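Local structure of glyoxalase family protein (Bacillus cereus, 1SS4) at residues A[54-59]-A[75-80]. The protein is of unknown function but belongs to the metal-binding glyoxalase (vicinal oxygen chelate) superfamily and may act as a methylmalonyl-CoA epimerase. Sequence-based numbering, arbitrary orientation.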
ATOM      1  N   GLY A  54       4.566  19.196 -11.196  1.00 38.08           N
ATOM      2  CA  GLY A  54       5.412  20.279 -11.655  1.00 42.59           C
ATOM      3  C   GLY A  54       6.223  20.947 -10.569  1.00 43.93           C
ATOM      4  O   GLY A  54       7.246  20.423 -10.125  1.00 46.17           O
ATOM      5  N   SER A  55       5.778  22.115 -10.136  1.00 44.35           N
ATOM      6  CA  SER A  55       6.510  22.819  -9.103  1.00 45.70           C
ATOM      7  C   SER A  55       6.133  22.224  -7.751  1.00 45.37           C
ATOM      8  O   SER A  55       5.106  22.594  -7.181  1.00 48.79           O
ATOM      9  CB  SER A  55       6.167  24.304  -9.142  1.00 47.05           C
ATOM     10  OG  SER A  55       7.094  25.054  -8.378  1.00 51.65           O
ATOM     11  N   GLN A  56       6.935  21.284  -7.252  1.00 41.10           N
ATOM     12  CA  GLN A  56       6.632  20.685  -5.957  1.00 38.76           C
ATOM     13  C   GLN A  56       7.820  20.614  -5.029  1.00 37.02           C
ATOM     14  O   GLN A  56       8.983  20.614  -5.459  1.00 37.90           O
ATOM     15  CB  GLN A  56       6.012  19.274  -6.100  1.00 37.95           C
ATOM     16  CG  GLN A  56       6.928  18.174  -6.590  1.00 37.04           C
ATOM     17  CD  GLN A  56       6.311  16.783  -6.441  1.00 34.74           C
ATOM     18  OE1 GLN A  56       5.173  16.548  -6.843  1.00 30.05           O
ATOM     19  NE2 GLN A  56       7.071  15.854  -5.862  1.00 31.66           N
ATOM     20  N   CYS A  57       7.497  20.569  -3.743  1.00 34.19           N
ATOM     21  CA  CYS A  57       8.461  20.480  -2.667  1.00 34.53           C
ATOM     22  C   CYS A  57       7.816  19.513  -1.692  1.00 32.61           C
ATOM     23  O   CYS A  57       6.757  19.800  -1.141  1.00 30.44           O
ATOM     24  CB  CYS A  57       8.640  21.842  -1.992  1.00 38.31           C
ATOM     25  SG  CYS A  57       9.874  21.845  -0.662  1.00 51.54           S
ATOM     26  N   VAL A  58       8.440  18.360  -1.501  1.00 31.27           N
ATOM     27  CA  VAL A  58       7.902  17.361  -0.592  1.00 30.93           C
ATOM     28  C   VAL A  58       8.987  16.853   0.337  1.00 30.53           C
ATOM     29  O   VAL A  58      10.157  16.803  -0.038  1.00 32.30           O
ATOM     30  CB  VAL A  58       7.341  16.164  -1.378  1.00 31.96           C
ATOM     31  CG1 VAL A  58       6.766  15.143  -0.428  1.00 36.06           C
ATOM     32  CG2 VAL A  58       6.267  16.634  -2.336  1.00 34.34           C
ATOM     33  N   GLU A  59       8.616  16.531   1.571  1.00 29.49           N
ATOM     34  CA  GLU A  59       9.574  15.969   2.501  1.00 28.54           C
ATOM     35  C   GLU A  59       9.243  14.479   2.527  1.00 29.13           C
ATOM     36  O   GLU A  59       8.073  14.086   2.668  1.00 26.25           O
ATOM     37  CB  GLU A  59       9.422  16.562   3.898  1.00 31.56           C
ATOM     38  CG  GLU A  59      10.572  16.175   4.822  1.00 32.29           C
ATOM     39  CD  GLU A  59      10.364  16.666   6.246  1.00 35.78           C
ATOM     40  OE1 GLU A  59       9.310  17.285   6.507  1.00 36.50           O
ATOM     41  OE2 GLU A  59      11.252  16.427   7.102  1.00 36.23           O
ATOM     42  N   SER A  75       5.362  10.626   2.796  1.00 24.44           N
ATOM     43  CA  SER A  75       5.536  11.895   2.094  1.00 25.81           C
ATOM     44  C   SER A  75       4.659  12.997   2.681  1.00 25.25           C
ATOM     45  O   SER A  75       3.517  12.754   3.077  1.00 24.22           O
ATOM     46  CB  SER A  75       5.180  11.749   0.609  1.00 25.73           C
ATOM     47  OG  SER A  75       6.164  10.998  -0.074  1.00 34.07           O
ATOM     48  N   ARG A  76       5.211  14.203   2.725  1.00 25.05           N
ATOM     49  CA  ARG A  76       4.499  15.385   3.201  1.00 28.67           C
ATOM     50  C   ARG A  76       4.707  16.480   2.153  1.00 27.58           C
ATOM     51  O   ARG A  76       5.847  16.844   1.843  1.00 27.29           O
ATOM     52  CB  ARG A  76       5.059  15.862   4.540  1.00 30.69           C
ATOM     53  CG  ARG A  76       4.358  17.105   5.062  1.00 39.57           C
ATOM     54  CD  ARG A  76       4.916  17.510   6.420  1.00 42.74           C
ATOM     55  NE  ARG A  76       6.318  17.928   6.352  1.00 45.59           N
ATOM     56  CZ  ARG A  76       6.718  19.146   5.993  1.00 47.79           C
ATOM     57  NH1 ARG A  76       5.825  20.075   5.662  1.00 47.91           N
ATOM     58  NH2 ARG A  76       8.012  19.439   5.977  1.00 47.63           N
ATOM     59  N   PHE A  77       3.610  16.989   1.600  1.00 28.52           N
ATOM     60  CA  PHE A  77       3.677  18.038   0.590  1.00 29.64           C
ATOM     61  C   PHE A  77       3.832  19.428   1.216  1.00 30.46           C
ATOM     62  O   PHE A  77       3.086  19.777   2.109  1.00 30.69           O
ATOM     63  CB  PHE A  77       2.402  18.031  -0.262  1.00 26.62           C
ATOM     64  CG  PHE A  77       2.420  17.025  -1.391  1.00 28.28           C
ATOM     65  CD1 PHE A  77       2.981  17.355  -2.623  1.00 25.60           C
ATOM     66  CD2 PHE A  77       1.906  15.742  -1.213  1.00 25.32           C
ATOM     67  CE1 PHE A  77       3.035  16.411  -3.668  1.00 24.97           C
ATOM     68  CE2 PHE A  77       1.955  14.801  -2.238  1.00 23.93           C
ATOM     69  CZ  PHE A  77       2.522  15.131  -3.472  1.00 27.10           C
ATOM     70  N   LEU A  78       4.817  20.201   0.764  1.00 32.77           N
ATOM     71  CA  LEU A  78       4.969  21.579   1.240  1.00 33.00           C
ATOM     72  C   LEU A  78       4.221  22.358   0.149  1.00 33.60           C
ATOM     73  O   LEU A  78       3.361  23.194   0.427  1.00 36.20           O
ATOM     74  CB  LEU A  78       6.438  21.972   1.303  1.00 35.34           C
ATOM     75  CG  LEU A  78       7.246  21.392   2.471  1.00 38.36           C
ATOM     76  CD1 LEU A  78       7.411  19.881   2.332  1.00 38.16           C
ATOM     77  CD2 LEU A  78       8.607  22.061   2.506  1.00 41.94           C
ATOM     78  N   THR A  79       4.537  22.046  -1.100  1.00 30.90           N
ATOM     79  CA  THR A  79       3.855  22.638  -2.250  1.00 31.86           C
ATOM     80  C   THR A  79       3.805  21.584  -3.363  1.00 30.86           C
ATOM     81  O   THR A  79       4.747  20.794  -3.528  1.00 30.27           O
ATOM     82  CB  THR A  79       4.587  23.891  -2.800  1.00 32.35           C
ATOM     83  OG1 THR A  79       5.935  23.543  -3.121  1.00 35.10           O
ATOM     84  CG2 THR A  79       4.576  25.025  -1.776  1.00 36.93           C
ATOM     85  N   PRO A  80       2.682  21.515  -4.097  1.00 28.62           N
ATOM     86  CA  PRO A  80       1.493  22.355  -3.920  1.00 28.37           C
ATOM     87  C   PRO A  80       0.795  21.782  -2.698  1.00 27.90           C
ATOM     88  O   PRO A  80       1.118  20.681  -2.285  1.00 27.02           O
ATOM     89  CB  PRO A  80       0.693  22.076  -5.180  1.00 27.95           C
ATOM     90  CG  PRO A  80       0.977  20.598  -5.403  1.00 28.64           C
ATOM     91  CD  PRO A  80       2.480  20.549  -5.194  1.00 28.99           C
TER
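E59 and R76 form a hydrogen-bonded antiparallel pair, with N of E59 2.8 Å from O of R76 and N of R76 giving the return bond to O of E59. One step back along 54-59, V58 and F77 make a non-hydrogen-bonded pair with their CA atoms 4.4 Å apart, and beyond it L78 and T79 both face C57, a classic beta bulge. The carbonyl O of C57 therefore takes two N-H groups, N of L78 at 2.7 Å almost head-on and N of T79 at 3.2 Å on a lone pair; N of C57 is bound in turn to O of T79. The two segments belong to the hairpin of strands 57-64 and 71-79, the middle pair of a four-stranded mixed sheet with strand order 1-4-3-2, the βαβββ module of this superfamily. On the face of C57 and E59, R76 bends at chi3 (65°), which brings NH2 within 2.6 Å of OE1 of E59 in a salt bridge. The carboxylate stands nearly perpendicular to the guanidinium, 89° between planes, and OE1 is met on its anti side, with NH2 of R76 lifted 33° out of the carboxylate plane; NE adds a weak second bond. The other oxygen, OE2, pairs with R39, so each carboxylate oxygen has its own arginine. The side chain of L78, pointing toward 57-59, sets CD2 3.4 Å from SG of C57. On the reverse face CG2 of V58, beside its own backbone N, reaches CD1 of the F77 ring at 3.4 Å. That ring also packs on V91 of the second subunit, while OE1 of Q56, hydrogen-bonded to T51, lies at its edge.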